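Local coordinates for hypothetical protein TTHA0849 (Thermus thermophilus, PDB 2D4R) that is of unknown function but, as a putative member of the START domain superfamily, probably binds a lipid or other hydrophobic ligand, at residues E15-L20 / E98-V103; K28-E33 / L138-L143; V39-R42 / T47-R50; E64-D69 / L73-F78. All blocks are in the same frame, centred on the assembly; numbering follows the deposited sequence.

Contact 1 (E15-L20 / E98-V103); sequences ERVYRL and EGTRVV
Val17 of the helical segment 15-20 and Thr100 of segment 98-103, which leads into strand 100-109, are the pair at which the two backbones come nearest, their CA atoms 7.1 Å apart. That is too far for main-chain bonding, and no hydrogen bond crosses between the segments; the helix bonds within itself, Arg19 N to Glu15 O and Leu20 N to Arg16 O. Val17 is the one side chain of segment 15-20 that meets segment 98-103, and it does so with both methyls. CG2, anti to the carbonyl carbon, runs tip to tip into Thr100 and sits 3.2 Å from Thr100 OG1. CG1, anti to the backbone N (chi1 -178°), goes the other way and meets Val102 CG2 at 3.6 Å, the two valines crossing at a slant. Thr100 and Val102, two residues apart on the strand, point to the same side, so the forked valine is set against both. The hydroxyl facing Val17 is not left without a polar mate, because Thr100 OG1 is hydrogen-bonded to Ala12 O in the chain just ahead of helix 14-22. All three side chains are buried. This is plain packing of the short helix 14-22 on the sheet: Ile10 of strand 3-10 and Phe93 of strand 86-95 touch both valines, while helix 120-144 adds Leu138 against Val17 and Leu135 against Val102.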
loop_
_atom_site.group_PDB
_atom_site.type_symbol
_atom_site.label_atom_id
_atom_site.label_comp_id
_atom_site.label_asym_id
_atom_site.label_seq_id
_atom_site.Cartn_x
_atom_site.Cartn_y
_atom_site.Cartn_z
ATOM N N GLU A 15 5.941 -1.649 16.244
ATOM C CA GLU A 15 5.354 -0.345 16.514
ATOM C C GLU A 15 6.022 0.717 15.649
ATOM O O GLU A 15 5.373 1.659 15.189
ATOM C CB GLU A 15 5.503 0.025 17.993
ATOM C CG GLU A 15 4.858 1.373 18.328
ATOM C CD GLU A 15 4.104 1.372 19.649
ATOM O OE1 GLU A 15 4.598 0.762 20.627
ATOM O OE2 GLU A 15 3.016 1.989 19.708
ATOM N N ARG A 16 7.323 0.558 15.427
ATOM C CA ARG A 16 8.080 1.531 14.655
ATOM C C ARG A 16 7.765 1.378 13.168
ATOM O O ARG A 16 7.535 2.362 12.479
ATOM C CB ARG A 16 9.579 1.348 14.902
ATOM C CG ARG A 16 10.486 2.372 14.205
ATOM C CD ARG A 16 11.948 2.177 14.650
ATOM N NE ARG A 16 12.032 2.046 16.104
ATOM C CZ ARG A 16 12.997 1.409 16.760
ATOM N NH1 ARG A 16 12.968 1.362 18.082
ATOM N NH2 ARG A 16 13.994 0.822 16.105
ATOM N N VAL A 17 7.742 0.141 12.683
ATOM C CA VAL A 17 7.404 -0.118 11.288
ATOM C C VAL A 17 5.975 0.360 11.004
ATOM O O VAL A 17 5.705 0.974 9.973
ATOM C CB VAL A 17 7.532 -1.631 10.954
ATOM C CG1 VAL A 17 7.224 -1.886 9.469
ATOM C CG2 VAL A 17 8.947 -2.118 11.296
ATOM N N TYR A 18 5.072 0.101 11.943
ATOM C CA TYR A 18 3.698 0.527 11.801
ATOM C C TYR A 18 3.621 2.047 11.691
ATOM O O TYR A 18 2.930 2.567 10.819
ATOM C CB TYR A 18 2.879 0.035 12.996
ATOM C CG TYR A 18 1.498 0.641 13.112
ATOM C CD1 TYR A 18 1.263 1.727 13.949
ATOM C CD2 TYR A 18 0.420 0.115 12.405
ATOM C CE1 TYR A 18 -0.013 2.270 14.083
ATOM C CE2 TYR A 18 -0.855 0.650 12.530
ATOM C CZ TYR A 18 -1.065 1.723 13.369
ATOM O OH TYR A 18 -2.327 2.252 13.501
ATOM N N ARG A 19 4.330 2.762 12.564
ATOM C CA ARG A 19 4.225 4.231 12.600
ATOM C C ARG A 19 4.807 4.885 11.353
ATOM O O ARG A 19 4.295 5.889 10.877
ATOM C CB ARG A 19 4.924 4.814 13.834
ATOM C CG ARG A 19 3.994 5.182 14.998
ATOM C CD ARG A 19 2.967 6.263 14.611
ATOM N NE ARG A 19 3.202 7.552 15.273
ATOM C CZ ARG A 19 2.355 8.586 15.246
ATOM N NH1 ARG A 19 2.663 9.712 15.878
ATOM N NH2 ARG A 19 1.202 8.496 14.594
ATOM N N LEU A 20 5.883 4.310 10.835
ATOM C CA LEU A 20 6.504 4.808 9.620
ATOM C C LEU A 20 5.665 4.547 8.374
ATOM O O LEU A 20 5.743 5.298 7.400
ATOM C CB LEU A 20 7.879 4.176 9.445
ATOM C CG LEU A 20 8.922 4.684 10.430
ATOM C CD1 LEU A 20 10.156 3.798 10.369
ATOM C CD2 LEU A 20 9.250 6.138 10.089
ATOM N N GLU A 98 12.967 -9.263 17.130
ATOM C CA GLU A 98 12.970 -7.827 17.405
ATOM C C GLU A 98 12.561 -7.094 16.140
ATOM O O GLU A 98 12.832 -5.903 15.979
ATOM C CB GLU A 98 14.363 -7.348 17.826
ATOM C CG GLU A 98 14.857 -7.907 19.142
ATOM C CD GLU A 98 16.341 -8.182 19.111
ATOM O OE1 GLU A 98 16.955 -8.254 20.198
ATOM O OE2 GLU A 98 16.892 -8.324 17.995
ATOM N N GLY A 99 11.925 -7.827 15.236
ATOM C CA GLY A 99 11.629 -7.294 13.922
ATOM C C GLY A 99 10.179 -7.501 13.565
ATOM O O GLY A 99 9.393 -7.974 14.380
ATOM N N THR A 100 9.837 -7.155 12.332
ATOM C CA THR A 100 8.454 -7.105 11.902
ATOM C C THR A 100 8.210 -7.919 10.636
ATOM O O THR A 100 8.883 -7.737 9.628
ATOM C CB THR A 100 8.039 -5.650 11.630
ATOM O OG1 THR A 100 8.315 -4.860 12.788
ATOM C CG2 THR A 100 6.556 -5.565 11.308
ATOM N N ARG A 101 7.237 -8.819 10.686
ATOM C CA ARG A 101 6.732 -9.409 9.458
ATOM C C ARG A 101 5.537 -8.583 8.984
ATOM O O ARG A 101 4.454 -8.616 9.590
ATOM C CB ARG A 101 6.312 -10.857 9.694
ATOM C CG ARG A 101 5.779 -11.525 8.439
ATOM C CD ARG A 101 6.482 -12.829 8.151
ATOM N NE ARG A 101 6.869 -12.924 6.748
ATOM C CZ ARG A 101 8.110 -12.757 6.300
ATOM N NH1 ARG A 101 8.370 -12.859 5.001
ATOM N NH2 ARG A 101 9.096 -12.498 7.151
ATOM N N VAL A 102 5.744 -7.827 7.910
ATOM C CA VAL A 102 4.688 -6.994 7.360
ATOM C C VAL A 102 3.924 -7.756 6.285
ATOM O O VAL A 102 4.522 -8.318 5.361
ATOM C CB VAL A 102 5.259 -5.682 6.768
ATOM C CG1 VAL A 102 4.138 -4.827 6.202
ATOM C CG2 VAL A 102 5.986 -4.900 7.851
ATOM N N VAL A 103 2.601 -7.783 6.425
ATOM C CA VAL A 103 1.746 -8.464 5.461
ATOM C C VAL A 103 0.774 -7.493 4.802
ATOM O O VAL A 103 0.002 -6.813 5.474
ATOM C CB VAL A 103 0.934 -9.582 6.127
ATOM C CG1 VAL A 103 0.218 -10.402 5.059
ATOM C CG2 VAL A 103 1.848 -10.446 6.981
#

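Contact 2 (K28-E33 / L138-L143); sequences KPYLKE and LEERVL
The Tyr30 ring lies with one face on the backbone of helix 120-144 at Arg141. Arg141 CA stands over the ring centre, 4.1 Å from the centroid and only 6° off the normal, a CH-pi contact with the face squarely presented. From there the arginine chain leads out past one side of the ring: CG is 3.7 Å from Tyr30 CD1, and CD follows next to CE1. Bends at chi2 and chi3 bring the guanidinium to within 9° of parallel with the ring plane, and its NH2 forms a salt bridge with Asp23. Around the CD2-CE2 part of the ring, Glu140 brings its main-chain oxygen, 3.4 Å from Tyr30 CE2 in an oblique approach, and its CB, 3.7 Å from Tyr30 CD2. The carboxylate is turned 68° from the ring. Tyr30 closes a short 3-10 turn, and Lys32 NZ bonds to Pro29 O at 2.9 Å. Were Tyr30 an alanine, Arg141 CA and the CG-CD part of its chain would probably lose the ring they pack on, and the loop part of its hold on the helix. With no hydrogen bond between the segments, the attachment at this partly exposed surface rests on dispersion and CH-pi contact.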
loop_
_atom_site.group_PDB
_atom_site.type_symbol
_atom_site.label_atom_id
_atom_site.label_comp_id
_atom_site.label_asym_id
_atom_site.label_seq_id
_atom_site.Cartn_x
_atom_site.Cartn_y
_atom_site.Cartn_z
ATOM N N LYS A 28 6.287 8.177 0.953
ATOM C CA LYS A 28 6.115 8.304 -0.489
ATOM C C LYS A 28 7.413 8.320 -1.315
ATOM O O LYS A 28 7.477 7.692 -2.374
ATOM C CB LYS A 28 5.291 9.555 -0.817
ATOM C CG LYS A 28 4.733 9.544 -2.248
ATOM C CD LYS A 28 5.006 10.841 -3.011
ATOM C CE LYS A 28 6.485 11.045 -3.329
ATOM N NZ LYS A 28 6.677 12.083 -4.393
ATOM N N PRO A 29 8.461 9.031 -0.847
ATOM C CA PRO A 29 9.718 9.076 -1.612
ATOM C C PRO A 29 10.398 7.733 -1.872
ATOM O O PRO A 29 11.234 7.634 -2.749
ATOM C CB PRO A 29 10.602 10.025 -0.802
ATOM C CG PRO A 29 9.632 10.862 -0.025
ATOM C CD PRO A 29 8.508 9.926 0.323
ATOM N N TYR A 30 10.041 6.707 -1.110
ATOM C CA TYR A 30 10.660 5.388 -1.256
ATOM C C TYR A 30 9.776 4.422 -2.045
ATOM O O TYR A 30 10.122 3.249 -2.217
ATOM C CB TYR A 30 10.971 4.790 0.121
ATOM C CG TYR A 30 11.926 5.638 0.933
ATOM C CD1 TYR A 30 11.465 6.730 1.687
ATOM C CD2 TYR A 30 13.298 5.374 0.922
ATOM C CE1 TYR A 30 12.356 7.535 2.405
ATOM C CE2 TYR A 30 14.192 6.174 1.634
ATOM C CZ TYR A 30 13.713 7.248 2.371
ATOM O OH TYR A 30 14.595 8.029 3.066
ATOM N N LEU A 31 8.630 4.922 -2.516
ATOM C CA LEU A 31 7.731 4.153 -3.377
ATOM C C LEU A 31 7.945 4.533 -4.849
ATOM O O LEU A 31 7.386 5.509 -5.358
ATOM C CB LEU A 31 6.278 4.410 -2.968
ATOM C CG LEU A 31 5.975 4.320 -1.464
ATOM C CD1 LEU A 31 4.504 4.486 -1.236
ATOM C CD2 LEU A 31 6.428 2.990 -0.896
ATOM N N LYS A 32 8.769 3.752 -5.532
ATOM C CA LYS A 32 9.277 4.161 -6.829
ATOM C C LYS A 32 8.204 4.121 -7.901
ATOM O O LYS A 32 8.329 4.776 -8.921
ATOM C CB LYS A 32 10.452 3.270 -7.230
ATOM C CG LYS A 32 11.633 3.367 -6.277
ATOM C CD LYS A 32 12.280 4.756 -6.315
ATOM C CE LYS A 32 11.985 5.571 -5.052
ATOM N NZ LYS A 32 12.643 6.910 -5.130
ATOM N N GLU A 33 7.146 3.356 -7.670
ATOM C CA GLU A 33 6.086 3.225 -8.660
ATOM C C GLU A 33 4.979 4.243 -8.408
ATOM O O GLU A 33 4.009 4.326 -9.170
ATOM C CB GLU A 33 5.505 1.810 -8.622
ATOM C CG GLU A 33 6.537 0.711 -8.497
ATOM C CD GLU A 33 6.039 -0.616 -9.029
ATOM O OE1 GLU A 33 4.876 -0.970 -8.741
ATOM O OE2 GLU A 33 6.808 -1.301 -9.739
ATOM N N LEU A 138 8.914 0.409 2.059
ATOM C CA LEU A 138 8.750 0.635 3.500
ATOM C C LEU A 138 10.006 0.183 4.250
ATOM O O LEU A 138 10.420 0.831 5.212
ATOM C CB LEU A 138 7.494 -0.090 4.039
ATOM C CG LEU A 138 7.366 -0.285 5.561
ATOM C CD1 LEU A 138 7.435 1.062 6.254
ATOM C CD2 LEU A 138 6.057 -0.989 5.908
ATOM N N GLU A 139 10.617 -0.906 3.787
ATOM C CA GLU A 139 11.903 -1.374 4.310
ATOM C C GLU A 139 12.904 -0.238 4.261
ATOM O O GLU A 139 13.648 0.004 5.213
ATOM C CB GLU A 139 12.435 -2.526 3.458
ATOM C CG GLU A 139 12.536 -3.859 4.164
ATOM C CD GLU A 139 13.942 -4.170 4.640
ATOM O OE1 GLU A 139 14.446 -5.277 4.351
ATOM O OE2 GLU A 139 14.543 -3.309 5.311
ATOM N N GLU A 140 12.907 0.464 3.136
ATOM C CA GLU A 140 13.894 1.492 2.884
ATOM C C GLU A 140 13.582 2.768 3.642
ATOM O O GLU A 140 14.461 3.607 3.853
ATOM C CB GLU A 140 13.967 1.772 1.385
ATOM C CG GLU A 140 14.464 0.578 0.580
ATOM C CD GLU A 140 14.572 0.881 -0.898
ATOM O OE1 GLU A 140 13.706 1.625 -1.404
ATOM O OE2 GLU A 140 15.519 0.379 -1.550
ATOM N N ARG A 141 12.326 2.921 4.044
ATOM C CA ARG A 141 11.944 4.068 4.855
ATOM C C ARG A 141 12.492 3.816 6.247
ATOM O O ARG A 141 13.109 4.687 6.856
ATOM C CB ARG A 141 10.420 4.194 4.921
ATOM C CG ARG A 141 9.869 5.610 4.859
ATOM C CD ARG A 141 10.579 6.575 5.781
ATOM N NE ARG A 141 9.653 7.529 6.400
ATOM C CZ ARG A 141 10.030 8.618 7.072
ATOM N NH1 ARG A 141 11.317 8.905 7.211
ATOM N NH2 ARG A 141 9.127 9.416 7.625
ATOM N N VAL A 142 12.266 2.602 6.735
ATOM C CA VAL A 142 12.545 2.260 8.120
ATOM C C VAL A 142 14.046 2.293 8.378
ATOM O O VAL A 142 14.483 2.728 9.445
ATOM C CB VAL A 142 11.967 0.857 8.485
ATOM C CG1 VAL A 142 12.309 0.494 9.909
ATOM C CG2 VAL A 142 10.456 0.858 8.316
ATOM N N LEU A 143 14.830 1.851 7.397
ATOM C CA LEU A 143 16.284 2.000 7.436
ATOM C C LEU A 143 16.723 3.466 7.394
ATOM O O LEU A 143 17.586 3.879 8.166
ATOM C CB LEU A 143 16.919 1.242 6.273
ATOM C CG LEU A 143 18.372 1.591 5.943
ATOM C CD1 LEU A 143 19.245 1.349 7.166
ATOM C CD2 LEU A 143 18.845 0.745 4.763
#

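Contact 3 (V39-R42 / T47-R50); sequences VVAR and TRSR
A classic beta bulge interrupts the hairpin of strands 34-43 and 46-55, at the edge of the antiparallel sheet of this Bet v 1-like fold: Val40 and Ala41 both face Arg48. The short strand segments run at 171°, and the extra residue shifts the register between the pairs Val39-Ser49 and Ala41-Arg48. Arg48 O is gripped twice from the same face of its plane, by Val40 N at 2.7 Å and by Ala41 N at 3.2 Å, the longer bond being the straighter one (162° against 143°). Arg48 N returns a bond to Ala41 O. At the bulge Val40 has CG2 in the crowded position between its own N and carbonyl carbon, and this methyl packs against Arg48 CB and CG. Arg48 bends at chi3, which carries NH1 to 3.6 Å from Ala41 CB, while its NH2 forms a salt bridge with Glu65 on the next strand. On the side of Thr47 and Ser49, both hydroxyls are hydrogen-bonded to Glu66 OE1. There too, Arg42 and Thr47 lie side by side, Arg42 CD 3.4 Å from Thr47 CG2, and Arg42 folds back until Val39 CG1 stands 3.7 Å above the centre of its guanidinium plane.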
loop_
_atom_site.group_PDB
_atom_site.type_symbol
_atom_site.label_atom_id
_atom_site.label_comp_id
_atom_site.label_asym_id
_atom_site.label_seq_id
_atom_site.Cartn_x
_atom_site.Cartn_y
_atom_site.Cartn_z
ATOM N N VAL A 39 -1.948 13.220 1.370
ATOM C CA VAL A 39 -2.968 13.066 2.402
ATOM C C VAL A 39 -3.940 14.240 2.323
ATOM O O VAL A 39 -3.560 15.384 2.577
ATOM C CB VAL A 39 -2.351 13.020 3.822
ATOM C CG1 VAL A 39 -3.468 13.103 4.871
ATOM C CG2 VAL A 39 -1.546 11.737 4.010
ATOM N N VAL A 40 -5.194 13.962 1.965
ATOM C CA VAL A 40 -6.169 15.027 1.785
ATOM C C VAL A 40 -6.982 15.322 3.051
ATOM O O VAL A 40 -7.453 16.442 3.238
ATOM C CB VAL A 40 -7.164 14.721 0.639
ATOM C CG1 VAL A 40 -6.445 14.699 -0.683
ATOM C CG2 VAL A 40 -7.873 13.412 0.888
ATOM N N ALA A 41 -7.160 14.318 3.908
ATOM C CA ALA A 41 -7.930 14.483 5.142
ATOM C C ALA A 41 -7.379 13.604 6.262
ATOM O O ALA A 41 -6.985 12.466 6.029
ATOM C CB ALA A 41 -9.412 14.148 4.892
ATOM N N ARG A 42 -7.354 14.143 7.478
ATOM C CA ARG A 42 -6.861 13.413 8.652
ATOM C C ARG A 42 -7.901 13.580 9.762
ATOM O O ARG A 42 -8.264 14.702 10.108
ATOM C CB ARG A 42 -5.504 13.993 9.092
ATOM C CG ARG A 42 -4.765 13.225 10.195
ATOM C CD ARG A 42 -3.471 12.568 9.680
ATOM N NE ARG A 42 -2.609 13.502 8.947
ATOM C CZ ARG A 42 -1.618 13.138 8.132
ATOM N NH1 ARG A 42 -1.352 11.851 7.935
ATOM N NH2 ARG A 42 -0.890 14.060 7.508
ATOM N N THR A 47 -7.376 8.404 7.687
ATOM C CA THR A 47 -7.024 9.468 6.760
ATOM C C THR A 47 -7.680 9.194 5.432
ATOM O O THR A 47 -8.223 8.110 5.208
ATOM C CB THR A 47 -5.499 9.575 6.513
ATOM O OG1 THR A 47 -4.989 8.306 6.097
ATOM C CG2 THR A 47 -4.772 10.049 7.765
ATOM N N ARG A 48 -7.636 10.196 4.557
ATOM C CA ARG A 48 -7.976 10.027 3.155
ATOM C C ARG A 48 -6.791 10.527 2.339
ATOM O O ARG A 48 -6.193 11.558 2.659
ATOM C CB ARG A 48 -9.253 10.815 2.797
ATOM C CG ARG A 48 -9.781 10.489 1.391
ATOM C CD ARG A 48 -11.067 11.255 1.014
ATOM N NE ARG A 48 -12.214 10.784 1.782
ATOM C CZ ARG A 48 -12.705 11.417 2.843
ATOM N NH1 ARG A 48 -12.152 12.551 3.246
ATOM N NH2 ARG A 48 -13.725 10.900 3.518
ATOM N N SER A 49 -6.439 9.796 1.289
ATOM C CA SER A 49 -5.259 10.142 0.515
ATOM C C SER A 49 -5.489 9.956 -0.983
ATOM O O SER A 49 -6.282 9.109 -1.399
ATOM C CB SER A 49 -4.081 9.286 0.968
ATOM O OG SER A 49 -4.361 7.914 0.775
ATOM N N ARG A 50 -4.791 10.757 -1.783
ATOM C CA ARG A 50 -4.909 10.704 -3.238
ATOM C C ARG A 50 -3.638 10.098 -3.834
ATOM O O ARG A 50 -2.556 10.652 -3.699
ATOM C CB ARG A 50 -5.133 12.117 -3.804
ATOM C CG ARG A 50 -5.199 12.195 -5.339
ATOM C CD ARG A 50 -5.415 13.631 -5.842
ATOM N NE ARG A 50 -6.312 14.423 -4.991
ATOM C CZ ARG A 50 -7.633 14.506 -5.146
ATOM N NH1 ARG A 50 -8.236 13.845 -6.126
ATOM N NH2 ARG A 50 -8.357 15.252 -4.317
#

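Contact 4 (E64-D69 / L73-F78); sequences EEEEWD and LRNRFF
Asn75 and Trp68 form a non-hydrogen-bonded pair in the antiparallel hairpin of strands 58-69 and 74-82, within the curved sheet of the Bet v 1-like fold. The amide leans over the indole: Asn75 ND2 is 3.9 Å above one face, the planes are 33° apart, and Asn75 CB touches Trp68 CE3 at 3.5 Å. The same ND2 gives a weak bond to Glu67 O, an oxygen that also accepts Arg76 N. Farther along that side of the sheet, the carboxylate of Glu64 slants across Phe77, its CD 3.6 Å from Phe77 CD2. An extended chain, CG anti to the backbone N (chi1 -170°), takes it there. Glu64 OE1 and Glu66 OE2 are 2.6 Å apart, so one of these buried acids probably holds a proton. From the second shell Trp62 NE1 fixes Glu64 by a hydrogen bond to its OE2. A leucine in place of Glu64 would probably leave Trp62 NE1 without its acceptor and Glu66 OE2 without its close oxygen partner. On the face of Glu65, Glu67 and Phe78, Glu67 OE2 forms a salt bridge with Arg46 NH2 of strand 46-55. Backbone pairs knit the strands from Glu65-Phe78 to the G1 bulge, where Leu73 and Arg74 both face Asp69 and Asp69 N bonds to Arg74 O at 2.7 Å.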
loop_
_atom_site.group_PDB
_atom_site.type_symbol
_atom_site.label_atom_id
_atom_site.label_comp_id
_atom_site.label_asym_id
_atom_site.label_seq_id
_atom_site.Cartn_x
_atom_site.Cartn_y
_atom_site.Cartn_z
ATOM N N GLU A 64 -8.083 7.068 -1.602
ATOM C CA GLU A 64 -8.007 5.928 -0.703
ATOM C C GLU A 64 -8.327 6.361 0.712
ATOM O O GLU A 64 -7.816 7.366 1.194
ATOM C CB GLU A 64 -6.609 5.305 -0.743
ATOM C CG GLU A 64 -6.504 3.965 -0.020
ATOM C CD GLU A 64 -5.115 3.363 -0.110
ATOM O OE1 GLU A 64 -4.374 3.410 0.892
ATOM O OE2 GLU A 64 -4.762 2.850 -1.186
ATOM N N GLU A 65 -9.181 5.595 1.370
ATOM C CA GLU A 65 -9.471 5.814 2.773
ATOM C C GLU A 65 -8.775 4.712 3.572
ATOM O O GLU A 65 -8.963 3.520 3.315
ATOM C CB GLU A 65 -11.001 5.796 3.015
ATOM C CG GLU A 65 -11.791 6.833 2.160
ATOM C CD GLU A 65 -13.262 7.044 2.582
ATOM O OE1 GLU A 65 -13.896 6.108 3.114
ATOM O OE2 GLU A 65 -13.792 8.158 2.369
ATOM N N GLU A 66 -7.949 5.111 4.528
ATOM C CA GLU A 66 -7.357 4.140 5.436
ATOM C C GLU A 66 -7.789 4.366 6.876
ATOM O O GLU A 66 -7.817 5.492 7.373
ATOM C CB GLU A 66 -5.825 4.150 5.332
ATOM C CG GLU A 66 -5.199 5.508 5.187
ATOM C CD GLU A 66 -4.876 5.838 3.746
ATOM O OE1 GLU A 66 -4.983 7.022 3.367
ATOM O OE2 GLU A 66 -4.512 4.910 2.992
ATOM N N GLU A 67 -8.149 3.269 7.531
ATOM C CA GLU A 67 -8.504 3.279 8.936
ATOM C C GLU A 67 -7.335 2.647 9.669
ATOM O O GLU A 67 -6.933 1.511 9.357
ATOM C CB GLU A 67 -9.777 2.460 9.163
ATOM C CG GLU A 67 -10.428 2.649 10.520
ATOM C CD GLU A 67 -11.531 1.631 10.785
ATOM O OE1 GLU A 67 -11.346 0.434 10.450
ATOM O OE2 GLU A 67 -12.584 2.027 11.329
ATOM N N TRP A 68 -6.792 3.394 10.629
ATOM C CA TRP A 68 -5.590 3.000 11.346
ATOM C C TRP A 68 -5.952 2.456 12.723
ATOM O O TRP A 68 -6.658 3.111 13.496
ATOM C CB TRP A 68 -4.644 4.203 11.476
ATOM C CG TRP A 68 -4.085 4.672 10.148
ATOM C CD1 TRP A 68 -4.506 5.741 9.414
ATOM C CD2 TRP A 68 -3.033 4.058 9.390
ATOM N NE1 TRP A 68 -3.790 5.833 8.246
ATOM C CE2 TRP A 68 -2.877 4.815 8.204
ATOM C CE3 TRP A 68 -2.206 2.938 9.595
ATOM C CZ2 TRP A 68 -1.928 4.492 7.223
ATOM C CZ3 TRP A 68 -1.261 2.616 8.617
ATOM C CH2 TRP A 68 -1.132 3.396 7.444
ATOM N N ASP A 69 -5.471 1.254 13.019
ATOM C CA ASP A 69 -5.677 0.654 14.314
ATOM C C ASP A 69 -4.379 0.688 15.136
ATOM O O ASP A 69 -3.575 -0.250 15.105
ATOM C CB ASP A 69 -6.163 -0.779 14.133
ATOM C CG ASP A 69 -6.560 -1.418 15.429
ATOM O OD1 ASP A 69 -6.116 -0.933 16.489
ATOM O OD2 ASP A 69 -7.314 -2.407 15.392
ATOM N N LEU A 73 -1.753 -2.404 15.765
ATOM C CA LEU A 73 -0.783 -2.245 14.674
ATOM C C LEU A 73 -1.268 -2.835 13.350
ATOM O O LEU A 73 -0.540 -3.599 12.697
ATOM C CB LEU A 73 0.544 -2.899 15.051
ATOM C CG LEU A 73 1.258 -2.372 16.293
ATOM C CD1 LEU A 73 2.543 -3.170 16.518
ATOM C CD2 LEU A 73 1.563 -0.902 16.124
ATOM N N ARG A 74 -2.500 -2.494 12.975
ATOM C CA ARG A 74 -3.090 -2.906 11.701
ATOM C C ARG A 74 -3.769 -1.696 11.061
ATOM O O ARG A 74 -4.081 -0.713 11.733
ATOM C CB ARG A 74 -4.174 -3.979 11.871
ATOM C CG ARG A 74 -3.981 -5.073 12.890
ATOM C CD ARG A 74 -5.062 -6.133 12.630
ATOM N NE ARG A 74 -5.238 -7.068 13.735
ATOM C CZ ARG A 74 -6.349 -7.184 14.459
ATOM N NH1 ARG A 74 -7.406 -6.422 14.201
ATOM N NH2 ARG A 74 -6.402 -8.068 15.444
ATOM N N ASN A 75 -4.016 -1.791 9.761
ATOM C CA ASN A 75 -4.767 -0.778 9.050
ATOM C C ASN A 75 -5.720 -1.457 8.067
ATOM O O ASN A 75 -5.478 -2.579 7.639
ATOM C CB ASN A 75 -3.794 0.133 8.313
ATOM C CG ASN A 75 -4.342 0.633 7.001
ATOM O OD1 ASN A 75 -4.047 0.080 5.942
ATOM N ND2 ASN A 75 -5.143 1.687 7.058
ATOM N N ARG A 76 -6.817 -0.786 7.743
ATOM C CA ARG A 76 -7.698 -1.216 6.663
ATOM C C ARG A 76 -7.878 -0.052 5.691
ATOM O O ARG A 76 -7.992 1.096 6.115
ATOM C CB ARG A 76 -9.067 -1.622 7.211
ATOM C CG ARG A 76 -9.250 -3.096 7.424
ATOM C CD ARG A 76 -10.474 -3.377 8.287
ATOM N NE ARG A 76 -10.273 -4.581 9.088
ATOM C CZ ARG A 76 -10.069 -5.790 8.574
ATOM N NH1 ARG A 76 -9.892 -6.830 9.371
ATOM N NH2 ARG A 76 -10.047 -5.959 7.259
ATOM N N PHE A 77 -7.905 -0.345 4.393
ATOM C CA PHE A 77 -8.076 0.706 3.397
ATOM C C PHE A 77 -9.043 0.311 2.295
ATOM O O PHE A 77 -9.235 -0.870 2.019
ATOM C CB PHE A 77 -6.711 1.109 2.802
ATOM C CG PHE A 77 -6.043 0.027 2.003
ATOM C CD1 PHE A 77 -5.293 -0.962 2.635
ATOM C CD2 PHE A 77 -6.169 -0.012 0.623
ATOM C CE1 PHE A 77 -4.682 -1.976 1.909
ATOM C CE2 PHE A 77 -5.559 -1.025 -0.117
ATOM C CZ PHE A 77 -4.813 -2.010 0.536
ATOM N N PHE A 78 -9.656 1.307 1.670
ATOM C CA PHE A 78 -10.667 1.067 0.650
ATOM C C PHE A 78 -10.695 2.310 -0.235
ATOM O O PHE A 78 -10.556 3.418 0.268
ATOM C CB PHE A 78 -12.027 0.826 1.348
ATOM C CG PHE A 78 -13.214 0.651 0.410
ATOM C CD1 PHE A 78 -13.723 -0.620 0.136
ATOM C CD2 PHE A 78 -13.849 1.757 -0.158
ATOM C CE1 PHE A 78 -14.844 -0.787 -0.689
ATOM C CE2 PHE A 78 -14.975 1.594 -0.985
ATOM C CZ PHE A 78 -15.469 0.322 -1.247
#

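How the contacts relate
Contacts 3 and 4 are consecutive hairpins of one sheet, centres 11 Å apart, joined where strands 46-55 and 58-69 run side by side: Ser49 O lies 2.7 Å from Glu64 N, a probable hydrogen bond. Contact 1 reaches the same sheet and meets contact 4 through Tyr18, whose CG packs 3.4 Å from Leu73 CD2. Contact 1 also touches contact 2, with Leu20 CD1 3.6 Å from Val142 CG2. Contact 2 stays clear of both hairpins, its nearest atoms about 8 Å from contact 3 and about 9 Å from contact 4. In relatives of this fold the ligand cavity lies between sheet and long C-terminal helix, so a similar pocket is plausible here.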